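Local coordinates for StAR-related lipid transfer protein 5 (Homo sapiens, PDB 2R55), which probably binds cholesterol or other sterols and may take part in the transport of sterols and other lipids inside the cell, at residues Glu29-Lys34 with Asn151-Glu156; Glu72-Gly77 with Lys187-Thr192; Gly169-Cys174 with Phe194-Ser199. All blocks are in the same frame, centred on the assembly; numbering follows the deposited sequence.

Contact 1. Residues Glu29-Lys34 with Asn151-Glu156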
loop_
_atom_site.group_PDB
_atom_site.type_symbol
_atom_site.label_atom_id
_atom_site.label_comp_id
_atom_site.label_asym_id
_atom_site.label_seq_id
_atom_site.Cartn_x
_atom_site.Cartn_y
_atom_site.Cartn_z
ATOM N N GLU A 29 11.059 8.563 -7.815
ATOM C CA GLU A 29 11.898 7.539 -8.436
ATOM C C GLU A 29 12.721 6.770 -7.410
ATOM O O GLU A 29 12.804 5.542 -7.476
ATOM C CB GLU A 29 12.803 8.130 -9.512
ATOM C CG GLU A 29 13.090 7.168 -10.664
ATOM C CD GLU A 29 11.855 6.862 -11.523
ATOM O OE1 GLU A 29 10.826 7.571 -11.399
ATOM O OE2 GLU A 29 11.913 5.912 -12.336
ATOM N N ALA A 30 13.315 7.494 -6.464
ATOM C CA ALA A 30 13.935 6.879 -5.289
ATOM C C ALA A 30 13.013 5.883 -4.586
ATOM O O ALA A 30 13.460 4.846 -4.106
ATOM C CB ALA A 30 14.401 7.957 -4.294
ATOM N N VAL A 31 11.727 6.210 -4.539
ATOM C CA VAL A 31 10.746 5.404 -3.811
ATOM C C VAL A 31 10.583 4.043 -4.472
ATOM O O VAL A 31 10.744 3.009 -3.812
ATOM C CB VAL A 31 9.394 6.132 -3.694
ATOM C CG1 VAL A 31 8.293 5.174 -3.249
ATOM C CG2 VAL A 31 9.520 7.301 -2.746
ATOM N N ALA A 32 10.285 4.059 -5.766
ATOM C CA ALA A 32 10.209 2.855 -6.570
ATOM C C ALA A 32 11.514 2.036 -6.544
ATOM O O ALA A 32 11.470 0.802 -6.462
ATOM C CB ALA A 32 9.837 3.213 -7.999
ATOM N N GLU A 33 12.665 2.709 -6.606
ATOM C CA GLU A 33 13.964 2.018 -6.471
ATOM C C GLU A 33 14.039 1.191 -5.182
ATOM O O GLU A 33 14.435 0.023 -5.225
ATOM C CB GLU A 33 15.148 2.984 -6.599
ATOM C CG GLU A 33 15.624 3.155 -8.044
ATOM C CD GLU A 33 16.226 4.541 -8.339
ATOM O OE1 GLU A 33 16.738 5.216 -7.395
ATOM O OE2 GLU A 33 16.177 4.949 -9.526
ATOM N N LYS A 34 13.610 1.783 -4.057
ATOM C CA LYS A 34 13.568 1.077 -2.778
ATOM C C LYS A 34 12.572 -0.073 -2.796
ATOM O O LYS A 34 12.827 -1.160 -2.294
ATOM C CB LYS A 34 13.236 2.047 -1.643
ATOM C CG LYS A 34 14.457 2.807 -1.154
ATOM C CD LYS A 34 14.030 3.991 -0.339
ATOM C CE LYS A 34 15.209 4.793 0.146
ATOM N NZ LYS A 34 14.671 5.840 1.040
ATOM N N ASN A 151 3.947 2.928 -6.020
ATOM C CA ASN A 151 5.068 3.298 -5.179
ATOM C C ASN A 151 4.721 4.601 -4.492
ATOM O O ASN A 151 4.669 5.660 -5.114
ATOM C CB ASN A 151 6.327 3.455 -6.037
ATOM C CG ASN A 151 6.638 2.204 -6.882
ATOM O OD1 ASN A 151 7.293 1.271 -6.421
ATOM N ND2 ASN A 151 6.178 2.200 -8.115
ATOM N N ALA A 152 4.473 4.514 -3.196
ATOM C CA ALA A 152 3.904 5.611 -2.472
ATOM C C ALA A 152 4.794 5.965 -1.290
ATOM O O ALA A 152 5.302 5.078 -0.617
ATOM C CB ALA A 152 2.522 5.216 -2.018
ATOM N N THR A 153 5.015 7.260 -1.068
ATOM C CA THR A 153 5.682 7.732 0.150
ATOM C C THR A 153 5.010 9.005 0.700
ATOM O O THR A 153 4.411 9.752 -0.053
ATOM C CB THR A 153 7.213 7.933 -0.056
ATOM O OG1 THR A 153 7.914 7.624 1.156
ATOM C CG2 THR A 153 7.549 9.367 -0.455
ATOM N N HIS A 154 5.116 9.253 2.004
ATOM C CA HIS A 154 4.519 10.458 2.599
ATOM C C HIS A 154 5.142 11.748 2.030
ATOM O O HIS A 154 6.343 11.784 1.705
ATOM C CB HIS A 154 4.677 10.445 4.102
ATOM C CG HIS A 154 6.053 10.810 4.559
ATOM N ND1 HIS A 154 7.079 9.892 4.642
ATOM C CD2 HIS A 154 6.579 11.998 4.932
ATOM C CE1 HIS A 154 8.175 10.500 5.057
ATOM N NE2 HIS A 154 7.894 11.777 5.246
ATOM N N VAL A 155 4.315 12.785 1.898
ATOM C CA VAL A 155 4.783 14.119 1.529
ATOM C C VAL A 155 3.890 15.189 2.161
ATOM O O VAL A 155 2.665 15.040 2.225
ATOM C CB VAL A 155 4.935 14.307 -0.026
ATOM C CG1 VAL A 155 3.600 14.160 -0.757
ATOM C CG2 VAL A 155 5.576 15.635 -0.356
ATOM N N GLU A 156 4.515 16.253 2.653
ATOM C CA GLU A 156 3.779 17.409 3.137
ATOM C C GLU A 156 3.265 18.225 1.960
ATOM O O GLU A 156 4.017 18.566 1.052
ATOM C CB GLU A 156 4.657 18.276 4.038
ATOM C CG GLU A 156 4.927 17.689 5.419
ATOM C CD GLU A 156 6.023 18.448 6.184
ATOM O OE1 GLU A 156 6.038 19.704 6.164
ATOM O OE2 GLU A 156 6.878 17.779 6.812
#

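Contact 2. Residues Glu72-Gly77 with Lys187-Thr192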
loop_
_atom_site.group_PDB
_atom_site.type_symbol
_atom_site.label_atom_id
_atom_site.label_comp_id
_atom_site.label_asym_id
_atom_site.label_seq_id
_atom_site.Cartn_x
_atom_site.Cartn_y
_atom_site.Cartn_z
ATOM N N GLU A 72 2.499 -11.593 0.040
ATOM C CA GLU A 72 2.613 -12.281 -1.236
ATOM C C GLU A 72 1.451 -13.259 -1.421
ATOM O O GLU A 72 1.042 -13.965 -0.480
ATOM C CB GLU A 72 3.979 -12.969 -1.373
ATOM C CG GLU A 72 4.110 -13.938 -2.556
ATOM C CD GLU A 72 5.527 -14.016 -3.136
ATOM O OE1 GLU A 72 6.524 -13.904 -2.369
ATOM O OE2 GLU A 72 5.635 -14.186 -4.375
ATOM N N GLY A 73 0.915 -13.283 -2.637
ATOM C CA GLY A 73 -0.294 -14.035 -2.909
ATOM C C GLY A 73 -0.771 -13.938 -4.344
ATOM O O GLY A 73 -0.905 -12.827 -4.902
ATOM N N ILE A 74 -1.032 -15.119 -4.929
ATOM C CA ILE A 74 -1.619 -15.220 -6.259
ATOM C C ILE A 74 -3.077 -14.781 -6.212
ATOM O O ILE A 74 -3.899 -15.364 -5.486
ATOM C CB ILE A 74 -1.505 -16.657 -6.837
ATOM C CG1 ILE A 74 -0.032 -17.029 -7.064
ATOM C CG2 ILE A 74 -2.248 -16.760 -8.159
ATOM C CD1 ILE A 74 0.278 -18.509 -6.946
ATOM N N VAL A 75 -3.390 -13.733 -6.970
ATOM C CA VAL A 75 -4.783 -13.320 -7.149
ATOM C C VAL A 75 -5.343 -13.893 -8.457
ATOM O O VAL A 75 -4.710 -13.811 -9.519
ATOM C CB VAL A 75 -4.983 -11.773 -7.033
ATOM C CG1 VAL A 75 -3.898 -11.003 -7.760
ATOM C CG2 VAL A 75 -6.356 -11.362 -7.530
ATOM N N TYR A 76 -6.527 -14.487 -8.365
ATOM C CA TYR A 76 -7.122 -15.160 -9.501
ATOM C C TYR A 76 -7.903 -14.175 -10.370
ATOM O O TYR A 76 -9.144 -14.165 -10.375
ATOM C CB TYR A 76 -7.995 -16.322 -9.024
ATOM C CG TYR A 76 -7.225 -17.477 -8.413
ATOM C CD1 TYR A 76 -7.325 -18.763 -8.947
ATOM C CD2 TYR A 76 -6.405 -17.291 -7.299
ATOM C CE1 TYR A 76 -6.627 -19.831 -8.386
ATOM C CE2 TYR A 76 -5.702 -18.346 -6.735
ATOM C CZ TYR A 76 -5.818 -19.611 -7.281
ATOM O OH TYR A 76 -5.127 -20.660 -6.722
ATOM N N GLY A 77 -7.151 -13.347 -11.102
ATOM C CA GLY A 77 -7.713 -12.365 -12.026
ATOM C C GLY A 77 -6.722 -11.896 -13.082
ATOM O O GLY A 77 -5.503 -12.052 -12.925
ATOM N N LYS A 187 -3.660 -15.856 -14.584
ATOM C CA LYS A 187 -3.635 -15.379 -13.186
ATOM C C LYS A 187 -2.610 -14.249 -12.966
ATOM O O LYS A 187 -1.891 -13.875 -13.894
ATOM C CB LYS A 187 -3.341 -16.540 -12.228
ATOM C CG LYS A 187 -4.435 -17.593 -12.127
ATOM C CD LYS A 187 -4.151 -18.763 -13.068
ATOM C CE LYS A 187 -5.369 -19.644 -13.279
ATOM N NZ LYS A 187 -5.088 -20.653 -14.330
ATOM N N THR A 188 -2.535 -13.720 -11.735
ATOM C CA THR A 188 -1.646 -12.591 -11.396
ATOM C C THR A 188 -1.029 -12.699 -9.988
ATOM O O THR A 188 -1.730 -12.977 -9.012
ATOM C CB THR A 188 -2.384 -11.226 -11.503
ATOM O OG1 THR A 188 -3.168 -11.178 -12.706
ATOM C CG2 THR A 188 -1.390 -10.060 -11.505
ATOM N N ASN A 189 0.278 -12.464 -9.891
ATOM C CA ASN A 189 0.981 -12.461 -8.619
ATOM C C ASN A 189 0.978 -11.039 -8.071
ATOM O O ASN A 189 1.345 -10.088 -8.787
ATOM C CB ASN A 189 2.419 -12.968 -8.787
ATOM C CG ASN A 189 3.055 -13.407 -7.473
ATOM O OD1 ASN A 189 2.776 -14.495 -6.955
ATOM N ND2 ASN A 189 3.938 -12.568 -6.944
ATOM N N LEU A 190 0.540 -10.905 -6.815
ATOM C CA LEU A 190 0.482 -9.628 -6.117
ATOM C C LEU A 190 1.360 -9.624 -4.855
ATOM O O LEU A 190 1.075 -10.342 -3.875
ATOM C CB LEU A 190 -0.962 -9.284 -5.736
ATOM C CG LEU A 190 -1.209 -7.996 -4.929
ATOM C CD1 LEU A 190 -0.845 -6.746 -5.736
ATOM C CD2 LEU A 190 -2.637 -7.901 -4.457
ATOM N N VAL A 191 2.411 -8.802 -4.889
ATOM C CA VAL A 191 3.293 -8.594 -3.741
ATOM C C VAL A 191 3.142 -7.146 -3.277
ATOM O O VAL A 191 3.309 -6.200 -4.070
ATOM C CB VAL A 191 4.763 -8.902 -4.083
ATOM C CG1 VAL A 191 5.619 -8.959 -2.809
ATOM C CG2 VAL A 191 4.861 -10.206 -4.833
ATOM N N THR A 192 2.790 -6.978 -2.003
ATOM C CA THR A 192 2.475 -5.663 -1.478
ATOM C C THR A 192 3.296 -5.392 -0.235
ATOM O O THR A 192 3.546 -6.302 0.572
ATOM C CB THR A 192 1.003 -5.522 -1.063
ATOM O OG1 THR A 192 0.751 -6.362 0.068
ATOM C CG2 THR A 192 0.041 -5.884 -2.185
#

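Contact 3. Residues Gly169-Cys174 with Phe194-Ser199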
loop_
_atom_site.group_PDB
_atom_site.type_symbol
_atom_site.label_atom_id
_atom_site.label_comp_id
_atom_site.label_asym_id
_atom_site.label_seq_id
_atom_site.Cartn_x
_atom_site.Cartn_y
_atom_site.Cartn_z
ATOM N N GLY A 169 -0.920 10.223 9.697
ATOM C CA GLY A 169 0.053 9.152 9.565
ATOM C C GLY A 169 1.045 9.448 8.463
ATOM O O GLY A 169 0.843 10.348 7.649
ATOM N N PHE A 170 2.119 8.681 8.432
ATOM C CA PHE A 170 3.122 8.822 7.404
ATOM C C PHE A 170 3.450 7.431 6.892
ATOM O O PHE A 170 3.906 6.575 7.643
ATOM C CB PHE A 170 4.370 9.505 7.955
ATOM C CG PHE A 170 4.116 10.871 8.537
ATOM C CD1 PHE A 170 3.943 11.031 9.906
ATOM C CD2 PHE A 170 4.051 11.999 7.714
ATOM C CE1 PHE A 170 3.692 12.302 10.473
ATOM C CE2 PHE A 170 3.814 13.274 8.253
ATOM C CZ PHE A 170 3.624 13.423 9.646
ATOM N N ASN A 171 3.148 7.199 5.619
ATOM C CA ASN A 171 3.619 6.017 4.917
ATOM C C ASN A 171 5.049 6.223 4.494
ATOM O O ASN A 171 5.395 7.279 3.963
ATOM C CB ASN A 171 2.802 5.789 3.637
ATOM C CG ASN A 171 1.451 5.190 3.910
ATOM O OD1 ASN A 171 1.320 4.251 4.691
ATOM N ND2 ASN A 171 0.435 5.728 3.272
ATOM N N HIS A 172 5.878 5.208 4.721
ATOM C CA HIS A 172 7.195 5.142 4.090
ATOM C C HIS A 172 7.104 4.251 2.823
ATOM O O HIS A 172 6.024 3.677 2.564
ATOM C CB HIS A 172 8.207 4.669 5.106
ATOM C CG HIS A 172 8.445 5.655 6.197
ATOM N ND1 HIS A 172 7.839 5.560 7.429
ATOM C CD2 HIS A 172 9.209 6.773 6.235
ATOM C CE1 HIS A 172 8.241 6.563 8.189
ATOM N NE2 HIS A 172 9.071 7.313 7.488
ATOM N N PRO A 173 8.182 4.178 2.005
ATOM C CA PRO A 173 8.007 3.556 0.673
ATOM C C PRO A 173 7.205 2.264 0.732
ATOM O O PRO A 173 7.560 1.350 1.474
ATOM C CB PRO A 173 9.436 3.298 0.215
ATOM C CG PRO A 173 10.226 4.404 0.877
ATOM C CD PRO A 173 9.569 4.648 2.206
ATOM N N CYS A 174 6.117 2.215 -0.027
ATOM C CA CYS A 174 5.149 1.128 0.056
ATOM C C CYS A 174 4.347 1.052 -1.216
ATOM O O CYS A 174 4.448 1.932 -2.065
ATOM C CB CYS A 174 4.161 1.348 1.205
ATOM S SG CYS A 174 3.148 2.840 1.118
ATOM N N PHE A 194 3.403 -2.856 3.118
ATOM C CA PHE A 194 2.848 -1.864 4.031
ATOM C C PHE A 194 3.996 -1.337 4.857
ATOM O O PHE A 194 4.756 -2.116 5.438
ATOM C CB PHE A 194 1.808 -2.522 4.931
ATOM C CG PHE A 194 0.497 -2.755 4.256
ATOM C CD1 PHE A 194 0.326 -2.445 2.905
ATOM C CD2 PHE A 194 -0.557 -3.314 4.949
ATOM C CE1 PHE A 194 -0.897 -2.659 2.282
ATOM C CE2 PHE A 194 -1.779 -3.531 4.323
ATOM C CZ PHE A 194 -1.946 -3.204 2.995
ATOM N N HIS A 195 4.145 -0.023 4.895
ATOM C CA HIS A 195 5.320 0.584 5.509
ATOM C C HIS A 195 4.850 1.780 6.269
ATOM O O HIS A 195 5.265 2.910 6.014
ATOM C CB HIS A 195 6.271 1.047 4.419
ATOM C CG HIS A 195 7.707 1.073 4.836
ATOM N ND1 HIS A 195 8.735 1.138 3.923
ATOM C CD2 HIS A 195 8.289 1.027 6.058
ATOM C CE1 HIS A 195 9.887 1.143 4.569
ATOM N NE2 HIS A 195 9.645 1.076 5.863
ATOM N N THR A 196 3.962 1.526 7.207
ATOM C CA THR A 196 3.103 2.576 7.720
ATOM C C THR A 196 3.548 3.029 9.077
ATOM O O THR A 196 3.859 2.204 9.929
ATOM C CB THR A 196 1.703 2.043 7.813
ATOM O OG1 THR A 196 1.254 1.758 6.487
ATOM C CG2 THR A 196 0.764 3.042 8.489
ATOM N N ASP A 197 3.593 4.340 9.266
ATOM C CA ASP A 197 3.732 4.893 10.610
ATOM C C ASP A 197 2.381 5.433 11.045
ATOM O O ASP A 197 1.968 6.528 10.656
ATOM C CB ASP A 197 4.775 6.000 10.656
ATOM C CG ASP A 197 4.985 6.538 12.045
ATOM O OD1 ASP A 197 4.500 5.922 13.018
ATOM O OD2 ASP A 197 5.647 7.586 12.180
ATOM N N LEU A 198 1.676 4.650 11.840
ATOM C CA LEU A 198 0.432 5.114 12.426
ATOM C C LEU A 198 0.585 6.416 13.189
ATOM O O LEU A 198 -0.356 7.213 13.244
ATOM C CB LEU A 198 -0.168 4.024 13.291
ATOM C CG LEU A 198 -0.687 2.888 12.388
ATOM C CD1 LEU A 198 -1.126 1.714 13.244
ATOM C CD2 LEU A 198 -1.793 3.354 11.447
ATOM N N SER A 199 1.779 6.644 13.767
ATOM C CA SER A 199 2.086 7.931 14.392
ATOM C C SER A 199 1.105 8.106 15.547
ATOM O O SER A 199 0.652 7.111 16.119
ATOM C CB SER A 199 2.006 9.051 13.340
ATOM O OG SER A 199 1.854 10.328 13.892
#

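Contact 1. Residues Glu29-Lys34 with Asn151-Glu156
Val31 and Ala32 of the N-terminal helix 21-40 rest on Asn151 and Thr153, two residues of strand 148-154 whose CB atoms face the helix. The helix lies across the strand, the local axes 7.6 Å apart and at 118° to each other; of residues 29-34, Val31 and Ala32 make the contact. The close part lies under Val31. A chi1 of 166° carries Val31 CG1 to the side opposite the backbone N and past Asn151 CB at 3.8 Å, while CG2 meets Thr153 CB at 3.6 Å; one branched residue thus bridges two strand positions on the same side of the sheet. Alongside, the small side chain of Ala32 lets the amide come in close, with its CB 3.5 Å from Asn151 CG and its CA 3.3 Å from Asn151 OD1. On the same face of the sheet Pro173 of strand 167-180 also touches Val31 and Thr153. Ala152, between the two contacting strand residues, turns its methyl away from the helix.

The rest of the helical turn is looser. Glu33 is directed outward into solvent, and the charged ends of Glu29 and Lys34 find partners elsewhere, in salt bridges to Lys141 and Glu63 respectively.

No hydrogen bond links helix and strand. Asn151 ND2 is instead held by Ser149 OG and Leu139 O, so the amide turns a flat face to the Ala32 methyl while its N-H groups point back into the sheet. Attachment here therefore depends on shape and burial of apolar surface, with Asn151 ND2 satisfied within the sheet.

Contact 2. Residues Glu72-Gly77 with Lys187-Thr192
Glu72-Val75 and Thr188-Val191 pair as antiparallel strands, their local axes 4.6 Å apart and at 151°, with Gly73-Leu190 and Val75-Thr188 as hydrogen-bonded pairs and Glu72-Val191 and Ile74-Asn189 as non-hydrogen-bonded ones. The Val75-Thr188 rung is closed by Val75 N to Thr188 O at 2.7 Å and by Thr188 N to Val75 O at 3.1 Å, both donors lying nearly in line with the C=O they meet. At Gly73 the rung is less regular: Leu190 N reaches Gly73 O at 3.1 Å from above the carbonyl plane, and the return bond is weak. The very extended backbone of Gly73 is easier for a residue without CB.

The two faces differ in character. On one, Glu72 and Asn189 cross, carboxylate and amide planes 68° apart, joined by a weak bond from Asn189 ND2 to Glu72 OE2 at 3.5 Å. The stronger partner of Glu72 is Arg70, in a salt bridge, and Asn189 ND2 has a further weak bond to Glu179. Ile74, itself exposed to solvent, lies beside them, its CG1 3.8 Å from Asn189 OD1.

The other face is buried and mostly apolar. Val75 CG1, placed between its own backbone N and carbonyl carbon (chi1 43°), packs on Leu190 CB at 4.0 Å, and Val75 continues onto Leu222 and Val226 of helix 204-227. Thr188 is buried against helix 79-86; its hydroxyl donates to Gly77 O, at the last residue of the inverse gamma turn centred on Tyr76, which gives this buried group an acceptor. Backbone bonds supply much of the cohesion; Val75, Thr188 and Leu190 lie on the buried face, while Glu72 and Asn189 share the other, partly exposed face with Ile74 and Val191.

Contact 3. Residues Gly169-Cys174 with Phe194-Ser199
The hairpin of strands 167-180 and 188-197 brings Phe170 opposite Asp197 and Asn171 opposite Thr196. Phe170 N donates to Asp197 O at 3.1 Å in the carbonyl plane, and Asp197 N returns a 2.8 Å bond to Phe170 O. At the next pair the hydroxyl of Thr196, alongside the amide, donates from OG1 to Asn171 OD1 at 3.1 Å; Asn171 ND2 goes to Asp136, so both ends of this buried amide are used.

Where the ladder becomes irregular, His195 takes over. Its carbonyl accepts from His172 N at 2.7 Å, and its ring is carried out by CG anti to the backbone N (chi1 -152°), so that ND1 donates to Pro173 O, also at 2.7 Å, the oxygen lying in the ring plane. His172 CB sits over the ring centre at 3.6 Å, a CH-pi contact, while the His172 imidazole meets the His195 ring edge-to-face, its own edge toward the His195 face and the planes at 56°. Replacing His195 by an alanine would probably leave Pro173 O without its donor and Ser61 without the NE2 partner, and uncover the flank of His172 CB.

In this START domain, the side of the hairpin bearing Thr196 meets the C-terminal helix 204-227 through Phe211, and Phe194 packs there too, on Met215. Beyond the strand, Asp197 OD1 accepts from Ser199 N in an Asx turn, the short carboxylate being suited to capture the turning backbone.

All three contacts belong to one curved sheet of the START domain. Contacts 1 and 3 are neighbours, their centres 11 Å apart, because strands 148-154 and 167-180 lie side by side; Ala152 N and His154 N probably bond to Cys174 O and Asn171 O. Contact 2 is about 22 Å from the centre of either, yet shares strand 188-197 with contact 3, across the chain's centre. Along the sequence contact 1 closes before contact 3 opens, whereas contact 2 alternates with both. Helix 21-40 packs on the sheet at contact 1 and reaches Pro173 of contact 3, while helix 204-227 packs near contacts 2 and 3, consistent with the helix-grip fold that encloses lipid in START proteins.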